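Local coordinates for protein group 1 truncated hemoglobin (Tetrahymena pyriformis, PDB 3AQ9) that binds heme and, as a group 1 truncated hemoglobin, probably binds oxygen at its iron and takes part in nitric oxide detoxification, at residues A[54-58]-A[107-111]; A[78-84]-A[114-120]. The protein carries 1 engineered substitution. One frame throughout, in Å; residues are numbered along the deposited sequence.

Interaction 1. Residues A[54-58]-A[107-111]; sequences LTMLL and AAKVI
The flat group in the meeting of Leu57 with Val110 is a peptide rather than a ring: the Leu57 carbonyl, whose O is touched by the methyl CG1 of Val110 at 3.7 Å. No aromatic ring, side-chain amide or guanidinium takes part here, and no hydrogen bond crosses between 54-58 and 107-111, so the two segments meet through apolar packing, mostly of branched aliphatic side chains. The same methyl reaches the Leu57 side chain, with Val110 CG1 3.9 Å from Leu57 CG, and the two side chains pass each other running in opposite directions. Val110 carries CG1 anti to its nitrogen (chi1 169°), which sends this branch across to Leu57. Leu58 works differently. Its CB does not aim straight at the other helix, but its CD2 reaches over to lie 4.0 Å from Ala107 CA and 4.2 Å from Val110 CB. The small side chain of Ala107 lets a leucine methyl come this close to the helix backbone. At the heme end, Leu54 and Ile111 cross at about a right angle, Leu54 CD2 meeting Ile111 CD1 at 4.0 Å. Ile111 holds CG1 beside its backbone nitrogen (chi1 -66°), so that CG1 and CD1 reach toward the leucines, and its CG1 is 4.2 Å from Leu57 CD2. Both Leu54 and Ile111 also touch the heme, so their apolar surfaces suit the pocket wall as well as the helix interface. The contact thus joins the C-terminal end of helix 43-57, the E helix of the globin fold, to helix 101-112 of the H region. Ile7 of helix 7-11 covers Ala107 and Val110, Leu11 packs on Leu58, Met17 of helix 13-28 backs Leu54, and Ile87 and Leu90 of helix 80-96 close over Ile111.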
ATOM      1  N   LEU A  54       5.133   1.906  -3.456  1.00 26.37           N
ATOM      2  CA  LEU A  54       5.632   1.567  -2.138  1.00 25.32           C
ATOM      3  C   LEU A  54       7.130   1.331  -2.157  1.00 27.06           C
ATOM      4  O   LEU A  54       7.791   1.651  -1.169  1.00 28.02           O
ATOM      5  CB  LEU A  54       4.912   0.337  -1.540  1.00 25.90           C
ATOM      6  CG  LEU A  54       3.404   0.582  -1.329  1.00 25.68           C
ATOM      7  CD1 LEU A  54       2.813  -0.881  -0.865  1.00 30.31           C
ATOM      8  CD2 LEU A  54       3.115   1.711  -0.318  1.00 26.17           C
ATOM      9  N   THR A  55       7.702   0.790  -3.236  1.00 26.11           N
ATOM     10  CA  THR A  55       9.161   0.617  -3.308  1.00 26.07           C
ATOM     11  C   THR A  55       9.794   1.974  -3.196  1.00 27.56           C
ATOM     12  O   THR A  55      10.769   2.146  -2.503  1.00 27.90           O
ATOM     13  CB  THR A  55       9.508   0.002  -4.648  1.00 26.49           C
ATOM     14  OG1 THR A  55       8.938  -1.380  -4.616  1.00 27.95           O
ATOM     15  CG2 THR A  55      11.019  -0.169  -4.842  1.00 27.77           C
ATOM     16  N   MET A  56       9.250   2.917  -3.983  1.00 26.33           N
ATOM     17  CA  MET A  56       9.855   4.299  -3.918  1.00 27.69           C
ATOM     18  C   MET A  56       9.658   4.869  -2.490  1.00 27.84           C
ATOM     19  O   MET A  56      10.597   5.425  -1.869  1.00 28.94           O
ATOM     20  CB  MET A  56       9.071   5.164  -4.940  1.00 28.21           C
ATOM     21  CG  MET A  56       9.562   6.700  -4.923  1.00 26.15           C
ATOM     22  SD  MET A  56       8.588   7.598  -3.656  1.00 28.94           S
ATOM     23  CE  MET A  56       6.915   7.535  -4.453  1.00 27.92           C
ATOM     24  N   LEU A  57       8.485   4.743  -1.918  1.00 26.42           N
ATOM     25  CA  LEU A  57       8.198   5.474  -0.663  1.00 26.30           C
ATOM     26  C   LEU A  57       9.084   4.925   0.481  1.00 27.51           C
ATOM     27  O   LEU A  57       9.470   5.677   1.411  1.00 27.59           O
ATOM     28  CB  LEU A  57       6.724   5.216  -0.277  1.00 26.50           C
ATOM     29  CG  LEU A  57       5.839   6.230   0.279  1.00 37.19           C
ATOM     30  CD1 LEU A  57       6.037   7.664  -0.534  1.00 30.81           C
ATOM     31  CD2 LEU A  57       4.443   5.813   0.226  1.00 33.50           C
ATOM     32  N   LEU A  58       9.360   3.582   0.411  1.00 26.66           N
ATOM     33  CA  LEU A  58      10.077   2.964   1.477  1.00 27.79           C
ATOM     34  C   LEU A  58      11.566   2.893   1.245  1.00 28.69           C
ATOM     35  O   LEU A  58      12.296   2.226   1.999  1.00 30.07           O
ATOM     36  CB  LEU A  58       9.468   1.530   1.732  1.00 25.68           C
ATOM     37  CG  LEU A  58       7.958   1.622   2.138  1.00 27.00           C
ATOM     38  CD1 LEU A  58       7.452   0.107   2.296  1.00 27.89           C
ATOM     39  CD2 LEU A  58       7.775   2.456   3.404  1.00 29.40           C
ATOM     40  N   ALA A 107       7.281   1.440   8.456  1.00 32.28           N
ATOM     41  CA  ALA A 107       6.701   1.516   7.153  1.00 28.92           C
ATOM     42  C   ALA A 107       5.333   2.219   7.239  1.00 28.86           C
ATOM     43  O   ALA A 107       5.013   3.115   6.409  1.00 28.92           O
ATOM     44  CB  ALA A 107       6.460   0.072   6.550  1.00 28.80           C
ATOM     45  N   ALA A 108       4.520   1.850   8.236  1.00 29.68           N
ATOM     46  CA  ALA A 108       3.188   2.476   8.360  1.00 29.07           C
ATOM     47  C   ALA A 108       3.350   3.939   8.618  1.00 30.38           C
ATOM     48  O   ALA A 108       2.516   4.737   8.152  1.00 30.77           O
ATOM     49  CB  ALA A 108       2.376   1.874   9.466  1.00 32.04           C
ATOM     50  N   LYS A 109       4.348   4.334   9.389  1.00 29.96           N
ATOM     51  CA  LYS A 109       4.501   5.810   9.739  1.00 31.50           C
ATOM     52  C   LYS A 109       4.822   6.607   8.473  1.00 31.29           C
ATOM     53  O   LYS A 109       4.328   7.757   8.343  1.00 32.20           O
ATOM     54  CB  LYS A 109       5.618   6.043  10.746  1.00 35.10           C
ATOM     55  CG  LYS A 109       5.197   5.665  12.161  1.00 42.48           C
ATOM     56  CD  LYS A 109       6.351   5.943  13.210  1.00 49.89           C
ATOM     57  CE  LYS A 109       7.093   7.264  12.914  1.00 50.51           C
ATOM     58  NZ  LYS A 109       8.025   7.522  14.109  1.00 64.75           N
ATOM     59  N   VAL A 110       5.583   6.023   7.527  1.00 29.74           N
ATOM     60  CA  VAL A 110       5.824   6.752   6.242  1.00 29.23           C
ATOM     61  C   VAL A 110       4.519   6.840   5.471  1.00 27.82           C
ATOM     62  O   VAL A 110       4.093   7.897   5.051  1.00 28.34           O
ATOM     63  CB  VAL A 110       6.923   6.047   5.378  1.00 28.57           C
ATOM     64  CG1 VAL A 110       6.933   6.659   3.955  1.00 32.52           C
ATOM     65  CG2 VAL A 110       8.345   6.206   6.108  1.00 28.80           C
ATOM     66  N   ILE A 111       3.853   5.702   5.321  1.00 27.54           N
ATOM     67  CA  ILE A 111       2.629   5.679   4.443  1.00 26.28           C
ATOM     68  C   ILE A 111       1.523   6.497   5.052  1.00 26.84           C
ATOM     69  O   ILE A 111       0.738   7.154   4.319  1.00 26.28           O
ATOM     70  CB  ILE A 111       2.197   4.233   4.321  1.00 26.95           C
ATOM     71  CG1 ILE A 111       3.297   3.504   3.567  1.00 26.25           C
ATOM     72  CG2 ILE A 111       0.774   4.062   3.543  1.00 26.66           C
ATOM     73  CD1 ILE A 111       3.220   1.942   3.642  1.00 28.19           C
TER

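Interaction 2. Residues A[78-84]-A[114-120]; sequences LQNLHFD and TRKDMLG. With HEM (protoporphyrin IX containing Fe), chain C.
The proximal side of the heme pocket is built partly where Phe83, near the start of helix 80-96, packs against Arg115 and Met118 near the C-terminus. CB of Arg115 sits over the centre of the Phe83 ring, 3.7 Å from its centroid and 10° off the normal, a CH-pi contact. A bend at chi3 (-60°) turns the end of the chain past the CD2 side of the ring, bringing Arg115 CZ to 3.3 Å from Phe83 CD2. The ring and guanidinium planes are inclined by 48°, and the ring's edge carbon CD2 sits over the centre of one guanidinium face. Arginine suits the spot because its aliphatic stem covers the aromatic face while its charged end reaches past the ring to the acids beside it. There NH1 and NH2 of Arg115 both grip Asp84 OD2, at 2.9 and 3.0 Å, in an end-on salt bridge, the carboxylate standing nearly upright to the guanidinium plane; Asn80 OD1 adds a weak bond to NH1, and NE is paired with Glu112. At the edge of the Phe83 ring, Met118 SD lies 3.7 Å from CD1, a Met-aromatic contact. The same sulfur is 3.3 Å from heme CHC, and Met118 also touches His73, the predicted proximal iron ligand; a flexible, apolar thioether fits such a sandwiched site. Leu78 CD1 touches the heme vinyl carbon CBB. Gly120 N, at a positive phi that suits glycine, donates to Leu78 O at 2.8 Å, on a lone pair in the carbonyl plane, while a water links Leu78 N to Met118 O. Leu119 CD2 packs against Leu78 CB, the Gln79 carbonyl and Phe83 CB. Aromatic, thioether and aliphatic groups against the heme, with charged pairs outside, give the proximal G and H wall characteristic of globins.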
ATOM      1  N   LEU A  78     -12.903   9.214  -0.399  1.00 28.05           N
ATOM      2  CA  LEU A  78     -12.532   8.217   0.560  1.00 27.82           C
ATOM      3  C   LEU A  78     -12.608   8.775   1.996  1.00 27.34           C
ATOM      4  O   LEU A  78     -12.387   9.988   2.256  1.00 28.05           O
ATOM      5  CB  LEU A  78     -11.071   7.728   0.365  1.00 26.98           C
ATOM      6  CG  LEU A  78     -10.893   6.976  -0.925  1.00 30.86           C
ATOM      7  CD1 LEU A  78      -9.382   6.730  -1.101  1.00 28.73           C
ATOM      8  CD2 LEU A  78     -11.668   5.683  -1.052  1.00 31.87           C
ATOM      9  N   GLN A  79     -12.925   7.854   2.905  1.00 26.78           N
ATOM     10  CA  GLN A  79     -13.214   8.186   4.314  1.00 29.21           C
ATOM     11  C   GLN A  79     -12.109   7.553   5.185  1.00 28.71           C
ATOM     12  O   GLN A  79     -11.443   6.607   4.808  1.00 29.14           O
ATOM     13  CB  GLN A  79     -14.585   7.652   4.724  1.00 29.84           C
ATOM     14  CG  GLN A  79     -15.782   8.150   3.843  1.00 29.67           C
ATOM     15  CD  GLN A  79     -15.942   9.623   4.049  1.00 33.44           C
ATOM     16  OE1 GLN A  79     -16.137  10.059   5.208  1.00 33.53           O
ATOM     17  NE2 GLN A  79     -15.919  10.412   2.949  1.00 31.61           N
ATOM     18  N   ASN A  80     -11.930   8.158   6.357  1.00 28.33           N
ATOM     19  CA  ASN A  80     -10.981   7.582   7.280  1.00 27.75           C
ATOM     20  C   ASN A  80     -11.022   6.094   7.481  1.00 27.91           C
ATOM     21  O   ASN A  80      -9.957   5.419   7.565  1.00 27.37           O
ATOM     22  CB  ASN A  80     -11.290   8.249   8.607  1.00 30.30           C
ATOM     23  CG  ASN A  80     -10.129   8.409   9.332  1.00 38.97           C
ATOM     24  OD1 ASN A  80      -9.132   9.126   8.870  1.00 33.44           O
ATOM     25  ND2 ASN A  80     -10.173   7.799  10.540  1.00 41.72           N
ATOM     26  N   LEU A  81     -12.211   5.526   7.543  1.00 27.62           N
ATOM     27  CA  LEU A  81     -12.217   4.059   7.811  1.00 28.68           C
ATOM     28  C   LEU A  81     -11.604   3.273   6.656  1.00 27.09           C
ATOM     29  O   LEU A  81     -11.108   2.126   6.810  1.00 27.55           O
ATOM     30  CB  LEU A  81     -13.660   3.578   8.075  1.00 31.56           C
ATOM     31  CG  LEU A  81     -14.433   3.413   6.759  1.00 32.74           C
ATOM     32  CD1 LEU A  81     -15.080   2.121   6.825  1.00 39.05           C
ATOM     33  CD2 LEU A  81     -15.401   4.411   6.721  1.00 41.19           C
ATOM     34  N   HIS A  82     -11.666   3.848   5.453  1.00 26.26           N
ATOM     35  CA  HIS A  82     -11.065   3.143   4.299  1.00 25.91           C
ATOM     36  C   HIS A  82      -9.541   3.169   4.390  1.00 24.99           C
ATOM     37  O   HIS A  82      -8.902   2.142   4.151  1.00 25.97           O
ATOM     38  CB  HIS A  82     -11.407   3.859   3.001  1.00 25.80           C
ATOM     39  CG  HIS A  82     -12.879   3.959   2.754  1.00 27.83           C
ATOM     40  ND1 HIS A  82     -13.743   2.865   2.755  1.00 30.89           N
ATOM     41  CD2 HIS A  82     -13.636   5.050   2.463  1.00 24.70           C
ATOM     42  CE1 HIS A  82     -14.988   3.312   2.530  1.00 25.27           C
ATOM     43  NE2 HIS A  82     -14.938   4.632   2.364  1.00 33.10           N
ATOM     44  N   PHE A  83      -8.964   4.298   4.835  1.00 25.83           N
ATOM     45  CA  PHE A  83      -7.503   4.326   4.927  1.00 24.70           C
ATOM     46  C   PHE A  83      -7.067   3.456   6.079  1.00 25.50           C
ATOM     47  O   PHE A  83      -6.064   2.752   5.954  1.00 25.51           O
ATOM     48  CB  PHE A  83      -7.050   5.799   5.183  1.00 25.32           C
ATOM     49  CG  PHE A  83      -5.526   5.986   5.037  1.00 26.72           C
ATOM     50  CD1 PHE A  83      -5.024   6.433   3.842  1.00 28.61           C
ATOM     51  CD2 PHE A  83      -4.697   5.797   6.161  1.00 25.37           C
ATOM     52  CE1 PHE A  83      -3.671   6.667   3.649  1.00 25.87           C
ATOM     53  CE2 PHE A  83      -3.297   6.014   6.034  1.00 26.38           C
ATOM     54  CZ  PHE A  83      -2.794   6.436   4.749  1.00 27.45           C
ATOM     55  N   ASP A  84      -7.771   3.473   7.216  1.00 25.53           N
ATOM     56  CA  ASP A  84      -7.409   2.519   8.278  1.00 26.39           C
ATOM     57  C   ASP A  84      -7.421   1.048   7.851  1.00 26.32           C
ATOM     58  O   ASP A  84      -6.562   0.253   8.187  1.00 26.56           O
ATOM     59  CB  ASP A  84      -8.413   2.602   9.445  1.00 25.71           C
ATOM     60  CG  ASP A  84      -8.221   3.890  10.292  1.00 30.68           C
ATOM     61  OD1 ASP A  84      -9.068   4.121  11.161  1.00 32.62           O
ATOM     62  OD2 ASP A  84      -7.212   4.628  10.099  1.00 30.59           O
ATOM     63  N   THR A 114       0.378   9.964   3.768  1.00 27.77           N
ATOM     64  CA  THR A 114      -0.402  10.165   2.518  1.00 27.18           C
ATOM     65  C   THR A 114      -1.880  10.300   2.825  1.00 28.73           C
ATOM     66  O   THR A 114      -2.668  10.619   1.892  1.00 27.22           O
ATOM     67  CB  THR A 114      -0.253   9.026   1.529  1.00 28.03           C
ATOM     68  OG1 THR A 114      -0.726   7.760   2.095  1.00 24.43           O
ATOM     69  CG2 THR A 114       1.221   8.824   1.088  1.00 27.94           C
ATOM     70  N   ARG A 115      -2.279  10.070   4.094  1.00 27.25           N
ATOM     71  CA  ARG A 115      -3.760  10.033   4.388  1.00 27.04           C
ATOM     72  C   ARG A 115      -4.438  11.360   3.918  1.00 28.22           C
ATOM     73  O   ARG A 115      -5.485  11.335   3.228  1.00 27.94           O
ATOM     74  CB  ARG A 115      -3.979   9.808   5.865  1.00 28.34           C
ATOM     75  CG  ARG A 115      -5.545   9.694   6.214  1.00 27.66           C
ATOM     76  CD  ARG A 115      -5.727   9.662   7.788  1.00 29.52           C
ATOM     77  NE  ARG A 115      -5.034   8.518   8.454  1.00 29.26           N
ATOM     78  CZ  ARG A 115      -5.636   7.383   8.843  1.00 34.19           C
ATOM     79  NH1 ARG A 115      -6.962   7.118   8.599  1.00 28.92           N
ATOM     80  NH2 ARG A 115      -4.910   6.454   9.449  1.00 31.72           N
ATOM     81  N   LYS A 116      -3.861  12.496   4.289  1.00 26.81           N
ATOM     82  CA  LYS A 116      -4.546  13.762   3.973  1.00 28.54           C
ATOM     83  C   LYS A 116      -4.576  14.010   2.479  1.00 29.60           C
ATOM     84  O   LYS A 116      -5.407  14.861   2.022  1.00 30.75           O
ATOM     85  CB  LYS A 116      -3.897  14.946   4.663  1.00 30.89           C
ATOM     86  CG  LYS A 116      -2.431  15.174   4.173  1.00 33.19           C
ATOM     87  CD  LYS A 116      -1.861  16.459   4.859  1.00 36.48           C
ATOM     88  CE  LYS A 116      -0.403  16.726   4.272  1.00 39.91           C
ATOM     89  NZ  LYS A 116      -0.014  18.045   4.836  1.00 47.84           N
ATOM     90  N   ASP A 117      -3.697  13.361   1.730  1.00 28.47           N
ATOM     91  CA  ASP A 117      -3.693  13.641   0.283  1.00 30.16           C
ATOM     92  C   ASP A 117      -4.832  12.895  -0.464  1.00 29.65           C
ATOM     93  O   ASP A 117      -5.194  13.324  -1.568  1.00 30.43           O
ATOM     94  CB  ASP A 117      -2.349  13.207  -0.354  1.00 29.64           C
ATOM     95  CG  ASP A 117      -1.187  14.092   0.226  1.00 31.21           C
ATOM     96  OD1 ASP A 117      -1.434  15.282   0.454  1.00 38.05           O
ATOM     97  OD2 ASP A 117      -0.198  13.440   0.630  1.00 37.84           O
ATOM     98  N   MET A 118      -5.364  11.819   0.135  1.00 28.35           N
ATOM     99  CA  MET A 118      -6.337  10.982  -0.628  1.00 27.72           C
ATOM    100  C   MET A 118      -7.726  11.033  -0.000  1.00 29.48           C
ATOM    101  O   MET A 118      -8.688  10.616  -0.644  1.00 31.55           O
ATOM    102  CB  MET A 118      -5.814   9.576  -0.807  1.00 27.40           C
ATOM    103  CG  MET A 118      -5.589   8.862   0.548  1.00 27.21           C
ATOM    104  SD  MET A 118      -5.029   7.177   0.185  1.00 28.31           S
ATOM    105  CE  MET A 118      -3.307   7.464  -0.346  1.00 26.38           C
ATOM    106  N   LEU A 119      -7.841  11.396   1.283  1.00 27.51           N
ATOM    107  CA  LEU A 119      -9.206  11.402   1.833  1.00 27.16           C
ATOM    108  C   LEU A 119     -10.046  12.587   1.267  1.00 27.41           C
ATOM    109  O   LEU A 119      -9.616  13.767   1.145  1.00 29.56           O
ATOM    110  CB  LEU A 119      -9.248  11.542   3.398  1.00 28.10           C
ATOM    111  CG  LEU A 119      -8.598  10.302   4.077  1.00 28.01           C
ATOM    112  CD1 LEU A 119      -8.893  10.535   5.620  1.00 32.45           C
ATOM    113  CD2 LEU A 119      -9.145   8.966   3.548  1.00 32.02           C
ATOM    114  N   GLY A 120     -11.323  12.278   0.980  1.00 26.79           N
ATOM    115  CA  GLY A 120     -12.274  13.302   0.641  1.00 29.32           C
ATOM    116  C   GLY A 120     -12.028  13.993  -0.675  1.00 31.42           C
ATOM    117  O   GLY A 120     -12.418  15.162  -0.809  1.00 33.87           O
TER
HETATM  118  CHA HEM C 144      -5.074   3.943  -7.263  1.00 23.17           C
HETATM  119  CHB HEM C 144      -8.346   2.535  -3.881  1.00 25.45           C
HETATM  120  CHC HEM C 144      -5.326   3.934  -0.393  1.00 22.00           C
HETATM  121  CHD HEM C 144      -1.723   3.870  -3.721  1.00 23.46           C
HETATM  122  C1A HEM C 144      -6.210   3.450  -6.642  1.00 23.47           C
HETATM  123  C2A HEM C 144      -7.441   3.010  -7.317  1.00 26.29           C
HETATM  124  C3A HEM C 144      -8.288   2.600  -6.398  1.00 26.65           C
HETATM  125  C4A HEM C 144      -7.708   2.802  -5.089  1.00 25.03           C
HETATM  126  CMA HEM C 144      -9.704   2.010  -6.522  1.00 24.55           C
HETATM  127  CAA HEM C 144      -7.568   2.897  -8.889  1.00 30.04           C
HETATM  128  CBA HEM C 144      -8.653   3.549  -9.773  1.00 37.70           C
HETATM  129  CGA HEM C 144      -8.384   2.625 -11.112  1.00 37.25           C
HETATM  130  O1A HEM C 144      -7.363   2.903 -11.840  1.00 42.09           O
HETATM  131  O2A HEM C 144      -8.854   1.430 -11.238  1.00 37.30           O
HETATM  132  C1B HEM C 144      -7.779   2.900  -2.627  1.00 24.12           C
HETATM  133  C2B HEM C 144      -8.581   2.863  -1.416  1.00 24.78           C
HETATM  134  C3B HEM C 144      -7.768   3.350  -0.464  1.00 24.70           C
HETATM  135  C4B HEM C 144      -6.501   3.584  -1.108  1.00 23.53           C
HETATM  136  CMB HEM C 144     -10.039   2.438  -1.245  1.00 25.00           C
HETATM  137  CAB HEM C 144      -8.171   3.569   1.000  1.00 24.25           C
HETATM  138  CBB HEM C 144      -7.774   4.745   1.463  1.00 27.48           C
HETATM  139  C1C HEM C 144      -4.056   3.962  -0.994  1.00 22.90           C
HETATM  140  C2C HEM C 144      -2.810   4.055  -0.272  1.00 23.82           C
HETATM  141  C3C HEM C 144      -1.852   4.007  -1.220  1.00 22.82           C
HETATM  142  C4C HEM C 144      -2.446   3.885  -2.518  1.00 24.83           C
HETATM  143  CMC HEM C 144      -2.699   4.132   1.306  1.00 25.18           C
HETATM  144  CAC HEM C 144      -0.287   4.005  -1.053  1.00 26.64           C
HETATM  145  CBC HEM C 144       0.277   4.378   0.095  1.00 32.14           C
HETATM  146  C1D HEM C 144      -2.352   3.908  -4.972  1.00 24.11           C
HETATM  147  C2D HEM C 144      -1.591   3.941  -6.193  1.00 23.23           C
HETATM  148  C3D HEM C 144      -2.599   3.985  -7.229  1.00 24.96           C
HETATM  149  C4D HEM C 144      -3.847   3.970  -6.539  1.00 23.14           C
HETATM  150  CMD HEM C 144      -0.075   3.966  -6.438  1.00 25.13           C
HETATM  151  CAD HEM C 144      -2.347   4.009  -8.713  1.00 25.20           C
HETATM  152  CBD HEM C 144      -2.155   5.351  -9.280  1.00 25.05           C
HETATM  153  CGD HEM C 144      -1.769   5.200 -10.770  1.00 31.11           C
HETATM  154  O1D HEM C 144      -1.246   6.147 -11.349  1.00 30.56           O
HETATM  155  O2D HEM C 144      -2.273   4.197 -11.435  1.00 33.38           O
HETATM  156  NA  HEM C 144      -6.454   3.303  -5.285  1.00 23.92           N
HETATM  157  NB  HEM C 144      -6.454   3.369  -2.537  1.00 24.92           N
HETATM  158  NC  HEM C 144      -3.824   3.875  -2.335  1.00 23.14           N
HETATM  159  ND  HEM C 144      -3.762   3.863  -5.143  1.00 25.98           N
HETATM  160 FE   HEM C 144      -5.144   3.632  -3.830  1.00 24.46          FE
HETATM  161  O   HOH W   1     -10.806  10.358  -2.197  1.00 28.21           O
HETATM  162  O   HOH W   2      -4.646   1.487  -3.739  1.00 29.46           O

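The centres of interactions 1 and 2 lie about 16 Å apart, and both border the one heme. Along the chain their segments alternate, in the order 54-58, 78-84, 107-111, 114-120, so the two contacts interlock rather than closing separate parts of the globin. Interaction 1 joins helix 43-57 to helix 101-112; interaction 2 joins the beginning of helix 80-96 to the short helix 115-118 that follows helix 101-112. They meet directly where Ile111 O packs 3.6 Å from Phe83 CZ. In the two-on-two fold of truncated hemoglobins, interaction 1 ties the E helix to the H helix and borders the heme at one edge, while interaction 2 fastens the G helix to the end of the H region on the proximal side.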